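Ribokinase (Cryptococcus neoformans var. grubii serotype A, PDB 6XK2) probably phosphorylates D-ribose at O-5, using ATP and magnesium, to give D-ribose 5-phosphate. Local coordinates at residues G262-A267 with T303-C308; G102-Q107 with I116-G121; F170-M175 with S190-N195. All coordinates share one frame; numbering follows the deposited sequence.

In the fold
Contacts 1 and 3 both meet the bound ADP. Contact 1 joins an edge strand and the loop after it to helix 297-312, and lies at the ribose and adenine. Contact 3 joins the end of one inner strand and the loop after it to the next strand, 191-195, and reaches the beta-phosphate through a weak hydrogen bond from Asn195. Their centres are 18 Å apart and their nearest atoms about 8 Å. Contact 2 belongs to the separate four-stranded sheet at the subunit interface, on the predicted ribose side. Its centre lies 29 Å from that of contact 1. Contacts 2 and 3, centres 19 Å apart, touch where Leu118 CD1 meets Pro174 CG at 3.9 Å.

Contact 1: residues G262-A267 with T303-C308; sequences GYLPAA and TCLVAC. With ADP (adenosine-5'-diphosphate), chain E.
Leu264 is the last strand residue of 262-267, and it packs against Leu305 of helix 297-312. The two side chains cross at about a right angle, with Leu264 CB 3.6 Å from Leu305 CD1. Ile252 of the neighbouring strand touches both leucines. Pro265 follows as the chain leaves the sheet. Its CB points away from the helix, but its carbonyl comes back: Pro265 O lies 3.5 Å from Leu305 CD1, a van der Waals contact. Ala266 also points its methyl away from the helix and offers it to the nucleotide, with Ala266 CB 3.9 Å from N3 of the ADP adenine. Ala267 then turns toward the helix. Its methyl sits on the helix backbone, with Ala267 CB 3.6 Å from Leu305 O, and it also meets CA of Val306.

No direct hydrogen bond links the two segments. A water does so instead. It accepts from Ala267 N at 2.8 Å and donates to Leu305 O at 2.8 Å. It also bonds to ADP O2', 2.6 Å away. Chi1 of -66° sets Leu305 CG anti to the carbonyl carbon, facing the loop. Chi2 near 168° then turns CD1 to Leu264 and CD2 to the nucleotide, Leu305 CD2 lying 3.4 Å from ADP O2'. Cys308, one turn on, places CB and SG beside the ribose ring oxygen.

From these two segments the nucleoside thus receives apolar packing and one water-mediated link, through backbone atoms and without a charged side chain. Gly251 O adds a hydrogen bond to ADP.

Contact 2: residues G102-Q107 with I116-G121; sequences GRAVIQ and IVLHAG
Ile106 and Ile116 both set CG1 anti to the carbonyl carbon (chi1 -54° and -59°). Their longer branches therefore rise from the sheet side by side and point the same way, with Ile106 CG1 3.7 Å from Ile116 CG1. Ile116 CG2, anti to the backbone N, reaches along the same face to Ala104 CB on the partner strand, at 4.0 Å. Leu118 CD2 approaches Ala104 CB at 4.0 Å as well, so the alanine sits between two larger neighbours on its partner strand. On the opposite face Val105 stands beside Val117, and Arg103 beside His119.

Four backbone bonds fix this register. Arg103 N bonds to His119 O at 2.9 Å, and His119 N returns to Arg103 O at 2.8 Å in a nearly straight bond (175° at the hydrogen). Val105 N bonds to Val117 O at 2.8 Å, matched by Val117 N to Val105 O at 2.9 Å. The strands form an antiparallel beta hairpin in the small sheet, which in ribokinases acts as a lid over the sugar site and clasps the lid of the second subunit. Here Ile116, Val117 and Leu118 pair in parallel with a strand of the second subunit, so the sheet runs on across the dimer.

Arg103 spans the interface. Its NH2 makes a salt bridge to Glu25 of its own chain, and its NH1 another to Glu25 of the second subunit. Ala104 and Leu118 face inward, where they touch Asp24 and Glu146, both predicted to bind substrate.

Contact 3: residues F170-M175 with S190-N195; sequences FNPSPM and SWLIVN. With ADP (adenosine-5'-diphosphate), chain E.
Phe170 and Leu192 form a parallel beta bridge between strands 167-170 and 191-195, buried in the middle of the large sheet. Phe170 N bonds to Trp191 O at 2.9 Å, and Ile193 N to Phe170 O at 2.9 Å, the latter almost straight at the hydrogen (175°). The two side chains lie side by side on one face, with Leu192 CD1 4.1 Å from Phe170 CD2.

Beyond Phe170 the pairing passes to a side chain. With CG of Asn171 opposite its backbone N (chi1 179°), the amide swings toward the next strand. ND2 donates to Ile193 O at 2.7 Å, nearly in its own amide plane but well above that of the carbonyl. Gln55 engages OD1. The Asn171 side chain lies about 4 Å from those of Lys51 and Asp281, the latter the predicted proton acceptor.

Helix 178-182 lies between the two strands in sequence, giving a beta-alpha-beta crossover of the alpha/beta ribokinase fold. Just after strand 167-170 the chain bends through an inverse gamma turn centred on Pro172. The proline ring crosses the branched side chains of the partner strand, with Pro172 CG 3.6 Å from Val194 CG1 and Pro172 CD 3.9 Å from Leu192 CD1.

Strand 191-195 leads into the nucleotide site. Asn195 caps helix 196-205 through OD1, which accepts from Glu198 N, while ND2 hydrogen-bonds weakly to ADP O1B at 3.4 Å.

Contact 1: residues G262-A267 with T303-C308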
loop_
_atom_site.group_PDB
_atom_site.type_symbol
_atom_site.label_atom_id
_atom_site.label_comp_id
_atom_site.label_asym_id
_atom_site.label_seq_id
_atom_site.Cartn_x
_atom_site.Cartn_y
_atom_site.Cartn_z
ATOM N N GLY A 262 38.289 -1.948 -10.781
ATOM C CA GLY A 262 38.124 -3.256 -11.384
ATOM C C GLY A 262 36.668 -3.492 -11.746
ATOM O O GLY A 262 35.759 -3.125 -11.002
ATOM N N TYR A 263 36.469 -4.111 -12.895
ATOM C CA TYR A 263 35.150 -4.426 -13.409
ATOM C C TYR A 263 34.985 -5.934 -13.467
ATOM O O TYR A 263 35.859 -6.633 -13.991
ATOM C CB TYR A 263 34.952 -3.830 -14.806
ATOM C CG TYR A 263 33.738 -4.380 -15.484
ATOM C CD1 TYR A 263 33.848 -5.256 -16.551
ATOM C CD2 TYR A 263 32.474 -4.058 -15.020
ATOM C CE1 TYR A 263 32.727 -5.775 -17.155
ATOM C CE2 TYR A 263 31.356 -4.562 -15.611
ATOM C CZ TYR A 263 31.477 -5.423 -16.678
ATOM O OH TYR A 263 30.331 -5.921 -17.253
ATOM N N LEU A 264 33.887 -6.437 -12.917
ATOM C CA LEU A 264 33.529 -7.833 -13.101
ATOM C C LEU A 264 32.108 -7.918 -13.649
ATOM O O LEU A 264 31.203 -7.219 -13.152
ATOM C CB LEU A 264 33.652 -8.609 -11.787
ATOM C CG LEU A 264 35.105 -8.843 -11.358
ATOM C CD1 LEU A 264 35.179 -9.642 -10.055
ATOM C CD2 LEU A 264 35.923 -9.500 -12.461
ATOM N N PRO A 265 31.871 -8.746 -14.661
ATOM C CA PRO A 265 30.520 -8.880 -15.212
ATOM C C PRO A 265 29.655 -9.791 -14.353
ATOM O O PRO A 265 30.144 -10.632 -13.595
ATOM C CB PRO A 265 30.758 -9.497 -16.590
ATOM C CG PRO A 265 32.012 -10.288 -16.423
ATOM C CD PRO A 265 32.866 -9.523 -15.425
ATOM N N ALA A 266 28.344 -9.606 -14.502
ATOM C CA ALA A 266 27.378 -10.452 -13.816
ATOM C C ALA A 266 27.561 -11.905 -14.233
ATOM O O ALA A 266 28.013 -12.210 -15.342
ATOM C CB ALA A 266 25.946 -10.000 -14.128
ATOM N N ALA A 267 27.208 -12.809 -13.329
ATOM C CA ALA A 267 27.314 -14.222 -13.637
ATOM C C ALA A 267 26.318 -14.572 -14.731
ATOM O O ALA A 267 25.186 -14.078 -14.739
ATOM C CB ALA A 267 27.036 -15.051 -12.385
ATOM N N THR A 303 32.463 -14.776 -5.652
ATOM C CA THR A 303 31.423 -15.504 -4.940
ATOM C C THR A 303 30.134 -14.697 -4.878
ATOM O O THR A 303 29.046 -15.250 -5.082
ATOM C CB THR A 303 31.909 -15.857 -3.535
ATOM O OG1 THR A 303 33.148 -16.567 -3.629
ATOM C CG2 THR A 303 30.892 -16.717 -2.802
ATOM N N CYS A 304 30.244 -13.382 -4.622
ATOM C CA CYS A 304 29.079 -12.496 -4.617
ATOM C C CYS A 304 28.307 -12.580 -5.922
ATOM O O CYS A 304 27.069 -12.637 -5.926
ATOM C CB CYS A 304 29.508 -11.052 -4.391
ATOM S SG CYS A 304 29.990 -10.629 -2.746
ATOM N N LEU A 305 29.025 -12.545 -7.048
ATOM C CA LEU A 305 28.360 -12.527 -8.341
ATOM C C LEU A 305 27.612 -13.828 -8.587
ATOM O O LEU A 305 26.465 -13.808 -9.057
ATOM C CB LEU A 305 29.373 -12.258 -9.450
ATOM C CG LEU A 305 29.987 -10.857 -9.361
ATOM C CD1 LEU A 305 31.200 -10.713 -10.279
ATOM C CD2 LEU A 305 28.950 -9.779 -9.661
ATOM N N VAL A 306 28.236 -14.969 -8.273
ATOM C CA VAL A 306 27.549 -16.248 -8.452
ATOM C C VAL A 306 26.347 -16.340 -7.524
ATOM O O VAL A 306 25.266 -16.788 -7.929
ATOM C CB VAL A 306 28.524 -17.417 -8.242
ATOM C CG1 VAL A 306 27.773 -18.720 -8.140
ATOM C CG2 VAL A 306 29.488 -17.468 -9.397
ATOM N N ALA A 307 26.490 -15.864 -6.287
ATOM C CA ALA A 307 25.349 -15.864 -5.383
ATOM C C ALA A 307 24.210 -15.028 -5.958
ATOM O O ALA A 307 23.047 -15.447 -5.931
ATOM C CB ALA A 307 25.766 -15.349 -4.006
ATOM N N CYS A 308 24.529 -13.855 -6.514
ATOM C CA CYS A 308 23.491 -12.976 -7.044
ATOM C C CYS A 308 22.854 -13.530 -8.315
ATOM O O CYS A 308 21.659 -13.302 -8.559
ATOM C CB CYS A 308 24.064 -11.584 -7.308
ATOM S SG CYS A 308 24.485 -10.683 -5.808
HETATM P PB ADP E . 20.739 -2.861 -6.289
HETATM O O1B ADP E . 20.697 -1.730 -7.339
HETATM O O2B ADP E . 19.286 -3.405 -6.014
HETATM O O3B ADP E . 21.447 -2.447 -5.027
HETATM P PA ADP E . 21.792 -4.469 -8.507
HETATM O O1A ADP E . 20.596 -4.206 -9.361
HETATM O O2A ADP E . 23.022 -3.655 -8.977
HETATM O O3A ADP E . 21.463 -4.097 -6.993
HETATM O "O5'" ADP E . 22.152 -6.030 -8.326
HETATM C "C5'" ADP E . 23.342 -6.498 -7.655
HETATM C "C4'" ADP E . 23.945 -7.631 -8.446
HETATM O "O4'" ADP E . 22.933 -8.609 -8.768
HETATM C "C3'" ADP E . 24.535 -7.235 -9.791
HETATM O "O3'" ADP E . 25.837 -6.692 -9.635
HETATM C "C2'" ADP E . 24.516 -8.565 -10.539
HETATM O "O2'" ADP E . 25.633 -9.373 -10.191
HETATM C "C1'" ADP E . 23.189 -9.161 -10.050
HETATM N N9 ADP E . 22.062 -8.836 -10.919
HETATM C C8 ADP E . 21.157 -7.823 -10.760
HETATM N N7 ADP E . 20.303 -7.705 -11.753
HETATM C C5 ADP E . 20.673 -8.716 -12.618
HETATM C C6 ADP E . 20.163 -9.131 -13.866
HETATM N N6 ADP E . 19.133 -8.537 -14.481
HETATM N N1 ADP E . 20.749 -10.191 -14.465
HETATM C C2 ADP E . 21.776 -10.788 -13.854
HETATM N N3 ADP E . 22.351 -10.485 -12.686
HETATM C C4 ADP E . 21.749 -9.435 -12.119
HETATM O O HOH W 1 25.962 -11.823 -11.038
#

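Contact 2: residues G102-Q107 with I116-G121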
loop_
_atom_site.group_PDB
_atom_site.type_symbol
_atom_site.label_atom_id
_atom_site.label_comp_id
_atom_site.label_asym_id
_atom_site.label_seq_id
_atom_site.Cartn_x
_atom_site.Cartn_y
_atom_site.Cartn_z
ATOM N N GLY A 102 8.249 -2.253 10.955
ATOM C CA GLY A 102 8.374 -1.342 9.835
ATOM C C GLY A 102 7.859 -1.972 8.554
ATOM O O GLY A 102 7.843 -3.195 8.396
ATOM N N ARG A 103 7.417 -1.117 7.636
ATOM C CA ARG A 103 6.784 -1.565 6.409
ATOM C C ARG A 103 7.400 -0.867 5.212
ATOM O O ARG A 103 7.832 0.286 5.291
ATOM C CB ARG A 103 5.271 -1.296 6.431
ATOM C CG ARG A 103 4.599 -1.810 7.686
ATOM C CD ARG A 103 3.102 -1.615 7.680
ATOM N NE ARG A 103 2.498 -1.728 6.359
ATOM C CZ ARG A 103 1.342 -1.156 6.041
ATOM N NH1 ARG A 103 0.703 -0.440 6.950
ATOM N NH2 ARG A 103 0.828 -1.292 4.829
ATOM N N ALA A 104 7.440 -1.591 4.104
ATOM C CA ALA A 104 7.710 -1.027 2.795
ATOM C C ALA A 104 6.489 -1.297 1.920
ATOM O O ALA A 104 6.094 -2.461 1.736
ATOM C CB ALA A 104 8.973 -1.632 2.188
ATOM N N VAL A 105 5.868 -0.227 1.427
ATOM C CA VAL A 105 4.821 -0.331 0.419
ATOM C C VAL A 105 5.495 -0.145 -0.934
ATOM O O VAL A 105 5.924 0.962 -1.282
ATOM C CB VAL A 105 3.716 0.706 0.646
ATOM C CG1 VAL A 105 2.609 0.549 -0.414
ATOM C CG2 VAL A 105 3.148 0.565 2.057
ATOM N N ILE A 106 5.591 -1.222 -1.704
ATOM C CA ILE A 106 6.369 -1.232 -2.932
ATOM C C ILE A 106 5.428 -1.408 -4.111
ATOM O O ILE A 106 4.687 -2.396 -4.187
ATOM C CB ILE A 106 7.443 -2.328 -2.912
ATOM C CG1 ILE A 106 8.312 -2.182 -1.656
ATOM C CG2 ILE A 106 8.273 -2.266 -4.181
ATOM C CD1 ILE A 106 8.656 -3.489 -0.972
ATOM N N GLN A 107 5.479 -0.460 -5.037
ATOM C CA GLN A 107 4.818 -0.597 -6.322
ATOM C C GLN A 107 5.769 -1.332 -7.254
ATOM O O GLN A 107 6.815 -0.797 -7.626
ATOM C CB GLN A 107 4.448 0.766 -6.901
ATOM C CG GLN A 107 3.575 1.625 -6.021
ATOM C CD GLN A 107 3.301 2.966 -6.657
ATOM O OE1 GLN A 107 2.816 3.042 -7.783
ATOM N NE2 GLN A 107 3.610 4.035 -5.941
ATOM N N ILE A 116 9.205 2.599 -3.662
ATOM C CA ILE A 116 9.124 2.140 -2.286
ATOM C C ILE A 116 8.740 3.305 -1.396
ATOM O O ILE A 116 9.353 4.375 -1.471
ATOM C CB ILE A 116 10.451 1.505 -1.827
ATOM C CG1 ILE A 116 10.789 0.327 -2.742
ATOM C CG2 ILE A 116 10.353 1.057 -0.387
ATOM C CD1 ILE A 116 12.098 -0.337 -2.455
ATOM N N VAL A 117 7.717 3.100 -0.570
ATOM C CA VAL A 117 7.371 4.001 0.520
ATOM C C VAL A 117 7.651 3.255 1.813
ATOM O O VAL A 117 7.130 2.156 2.028
ATOM C CB VAL A 117 5.909 4.455 0.456
ATOM C CG1 VAL A 117 5.550 5.218 1.733
ATOM C CG2 VAL A 117 5.672 5.300 -0.780
ATOM N N LEU A 118 8.486 3.842 2.664
ATOM C CA LEU A 118 8.864 3.240 3.928
ATOM C C LEU A 118 8.007 3.814 5.041
ATOM O O LEU A 118 7.729 5.016 5.069
ATOM C CB LEU A 118 10.346 3.491 4.232
ATOM C CG LEU A 118 11.378 2.943 3.247
ATOM C CD1 LEU A 118 12.777 3.411 3.641
ATOM C CD2 LEU A 118 11.297 1.420 3.218
ATOM N N HIS A 119 7.596 2.945 5.959
ATOM C CA HIS A 119 6.997 3.342 7.225
ATOM C C HIS A 119 7.909 2.794 8.314
ATOM O O HIS A 119 8.055 1.571 8.443
ATOM C CB HIS A 119 5.567 2.801 7.350
ATOM C CG HIS A 119 4.902 3.122 8.656
ATOM N ND1 HIS A 119 4.517 4.402 9.000
ATOM C CD2 HIS A 119 4.537 2.329 9.694
ATOM C CE1 HIS A 119 3.945 4.384 10.192
ATOM N NE2 HIS A 119 3.946 3.139 10.634
ATOM N N ALA A 120 8.537 3.698 9.074
ATOM C CA ALA A 120 9.619 3.312 9.979
ATOM C C ALA A 120 9.161 2.273 10.994
ATOM O O ALA A 120 9.821 1.245 11.177
ATOM C CB ALA A 120 10.174 4.544 10.693
ATOM N N GLY A 121 8.036 2.528 11.666
ATOM C CA GLY A 121 7.560 1.643 12.717
ATOM C C GLY A 121 8.615 1.429 13.784
ATOM O O GLY A 121 9.328 2.355 14.181
#

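Contact 3: residues F170-M175 with S190-N195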
loop_
_atom_site.group_PDB
_atom_site.type_symbol
_atom_site.label_atom_id
_atom_site.label_comp_id
_atom_site.label_asym_id
_atom_site.label_seq_id
_atom_site.Cartn_x
_atom_site.Cartn_y
_atom_site.Cartn_z
ATOM N N PHE A 170 29.109 0.246 4.667
ATOM C CA PHE A 170 27.964 1.150 4.659
ATOM C C PHE A 170 27.235 1.089 3.319
ATOM O O PHE A 170 27.861 1.190 2.256
ATOM C CB PHE A 170 28.425 2.577 4.972
ATOM C CG PHE A 170 27.324 3.595 4.998
ATOM C CD1 PHE A 170 26.114 3.329 5.632
ATOM C CD2 PHE A 170 27.523 4.856 4.450
ATOM C CE1 PHE A 170 25.103 4.283 5.677
ATOM C CE2 PHE A 170 26.513 5.820 4.490
ATOM C CZ PHE A 170 25.304 5.529 5.105
ATOM N N ASN A 171 25.916 0.912 3.371
ATOM C CA ASN A 171 25.071 0.915 2.172
ATOM C C ASN A 171 24.046 2.022 2.365
ATOM O O ASN A 171 23.059 1.838 3.096
ATOM C CB ASN A 171 24.404 -0.448 1.960
ATOM C CG ASN A 171 23.484 -0.485 0.740
ATOM O OD1 ASN A 171 22.382 -1.038 0.786
ATOM N ND2 ASN A 171 23.929 0.120 -0.352
ATOM N N PRO A 172 24.237 3.194 1.759
ATOM C CA PRO A 172 23.379 4.358 2.108
ATOM C C PRO A 172 21.993 4.297 1.466
ATOM O O PRO A 172 21.652 4.989 0.518
ATOM C CB PRO A 172 24.210 5.545 1.609
ATOM C CG PRO A 172 24.959 4.992 0.432
ATOM C CD PRO A 172 25.274 3.546 0.774
ATOM N N SER A 173 21.144 3.445 2.032
ATOM C CA SER A 173 19.838 3.147 1.461
ATOM C C SER A 173 18.776 3.253 2.547
ATOM O O SER A 173 18.854 2.530 3.562
ATOM C CB SER A 173 19.855 1.754 0.836
ATOM O OG SER A 173 18.612 1.449 0.233
ATOM N N PRO A 174 17.780 4.137 2.402
ATOM C CA PRO A 174 17.691 5.106 1.309
ATOM C C PRO A 174 18.730 6.222 1.446
ATOM O O PRO A 174 19.407 6.318 2.486
ATOM C CB PRO A 174 16.272 5.655 1.447
ATOM C CG PRO A 174 15.987 5.550 2.892
ATOM C CD PRO A 174 16.650 4.271 3.338
ATOM N N MET A 175 18.872 7.018 0.384
ATOM C CA MET A 175 19.913 8.032 0.334
ATOM C C MET A 175 19.734 9.059 1.445
ATOM O O MET A 175 18.613 9.477 1.756
ATOM C CB MET A 175 19.905 8.722 -1.027
ATOM C CG MET A 175 21.034 9.706 -1.212
ATOM S SD MET A 175 22.620 8.977 -0.761
ATOM C CE MET A 175 22.755 7.664 -1.957
ATOM N N SER A 190 35.219 1.268 6.177
ATOM C CA SER A 190 36.100 0.471 5.333
ATOM C C SER A 190 35.579 0.384 3.905
ATOM O O SER A 190 36.357 0.542 2.959
ATOM C CB SER A 190 36.282 -0.939 5.911
ATOM O OG SER A 190 36.833 -0.902 7.224
ATOM N N TRP A 191 34.266 0.187 3.741
ATOM C CA TRP A 191 33.653 -0.062 2.442
ATOM C C TRP A 191 32.348 0.706 2.282
ATOM O O TRP A 191 31.500 0.720 3.179
ATOM C CB TRP A 191 33.387 -1.552 2.244
ATOM C CG TRP A 191 34.613 -2.313 1.972
ATOM C CD1 TRP A 191 35.315 -3.063 2.862
ATOM C CD2 TRP A 191 35.302 -2.421 0.717
ATOM N NE1 TRP A 191 36.399 -3.629 2.245
ATOM C CE2 TRP A 191 36.415 -3.254 0.927
ATOM C CE3 TRP A 191 35.078 -1.903 -0.563
ATOM C CZ2 TRP A 191 37.307 -3.584 -0.092
ATOM C CZ3 TRP A 191 35.967 -2.228 -1.574
ATOM C CH2 TRP A 191 37.067 -3.064 -1.332
ATOM N N LEU A 192 32.195 1.327 1.123
ATOM C CA LEU A 192 30.954 1.945 0.701
ATOM C C LEU A 192 30.411 1.098 -0.444
ATOM O O LEU A 192 31.127 0.854 -1.423
ATOM C CB LEU A 192 31.195 3.385 0.264
ATOM C CG LEU A 192 30.031 4.124 -0.391
ATOM C CD1 LEU A 192 29.006 4.571 0.653
ATOM C CD2 LEU A 192 30.530 5.281 -1.233
ATOM N N ILE A 193 29.184 0.598 -0.295
ATOM C CA ILE A 193 28.507 -0.156 -1.345
ATOM C C ILE A 193 27.309 0.650 -1.842
ATOM O O ILE A 193 26.393 0.962 -1.070
ATOM C CB ILE A 193 28.050 -1.538 -0.863
ATOM C CG1 ILE A 193 29.209 -2.319 -0.258
ATOM C CG2 ILE A 193 27.429 -2.315 -2.034
ATOM C CD1 ILE A 193 28.770 -3.661 0.307
ATOM N N VAL A 194 27.292 0.927 -3.147
ATOM C CA VAL A 194 26.269 1.743 -3.783
ATOM C C VAL A 194 25.983 1.192 -5.174
ATOM O O VAL A 194 26.753 0.401 -5.727
ATOM C CB VAL A 194 26.688 3.225 -3.896
ATOM C CG1 VAL A 194 26.706 3.878 -2.526
ATOM C CG2 VAL A 194 28.036 3.347 -4.609
ATOM N N ASN A 195 24.853 1.618 -5.741
ATOM C CA ASN A 195 24.604 1.437 -7.161
ATOM C C ASN A 195 24.965 2.738 -7.872
ATOM O O ASN A 195 25.392 3.705 -7.243
ATOM C CB ASN A 195 23.152 0.994 -7.422
ATOM C CG ASN A 195 22.114 1.943 -6.830
ATOM O OD1 ASN A 195 22.171 3.159 -7.021
ATOM N ND2 ASN A 195 21.149 1.379 -6.114
HETATM P PB ADP E . 20.739 -2.861 -6.289
HETATM O O1B ADP E . 20.697 -1.730 -7.339
HETATM O O2B ADP E . 19.286 -3.405 -6.014
HETATM O O3B ADP E . 21.447 -2.447 -5.027
HETATM P PA ADP E . 21.792 -4.469 -8.507
HETATM O O1A ADP E . 20.596 -4.206 -9.361
HETATM O O2A ADP E . 23.022 -3.655 -8.977
HETATM O O3A ADP E . 21.463 -4.097 -6.993
HETATM O "O5'" ADP E . 22.152 -6.030 -8.326
HETATM C "C5'" ADP E . 23.342 -6.498 -7.655
HETATM C "C4'" ADP E . 23.945 -7.631 -8.446
HETATM O "O4'" ADP E . 22.933 -8.609 -8.768
HETATM C "C3'" ADP E . 24.535 -7.235 -9.791
HETATM O "O3'" ADP E . 25.837 -6.692 -9.635
HETATM C "C2'" ADP E . 24.516 -8.565 -10.539
HETATM O "O2'" ADP E . 25.633 -9.373 -10.191
HETATM C "C1'" ADP E . 23.189 -9.161 -10.050
HETATM N N9 ADP E . 22.062 -8.836 -10.919
HETATM C C8 ADP E . 21.157 -7.823 -10.760
HETATM N N7 ADP E . 20.303 -7.705 -11.753
HETATM C C5 ADP E . 20.673 -8.716 -12.618
HETATM C C6 ADP E . 20.163 -9.131 -13.866
HETATM N N6 ADP E . 19.133 -8.537 -14.481
HETATM N N1 ADP E . 20.749 -10.191 -14.465
HETATM C C2 ADP E . 21.776 -10.788 -13.854
HETATM N N3 ADP E . 22.351 -10.485 -12.686
HETATM C C4 ADP E . 21.749 -9.435 -12.119
#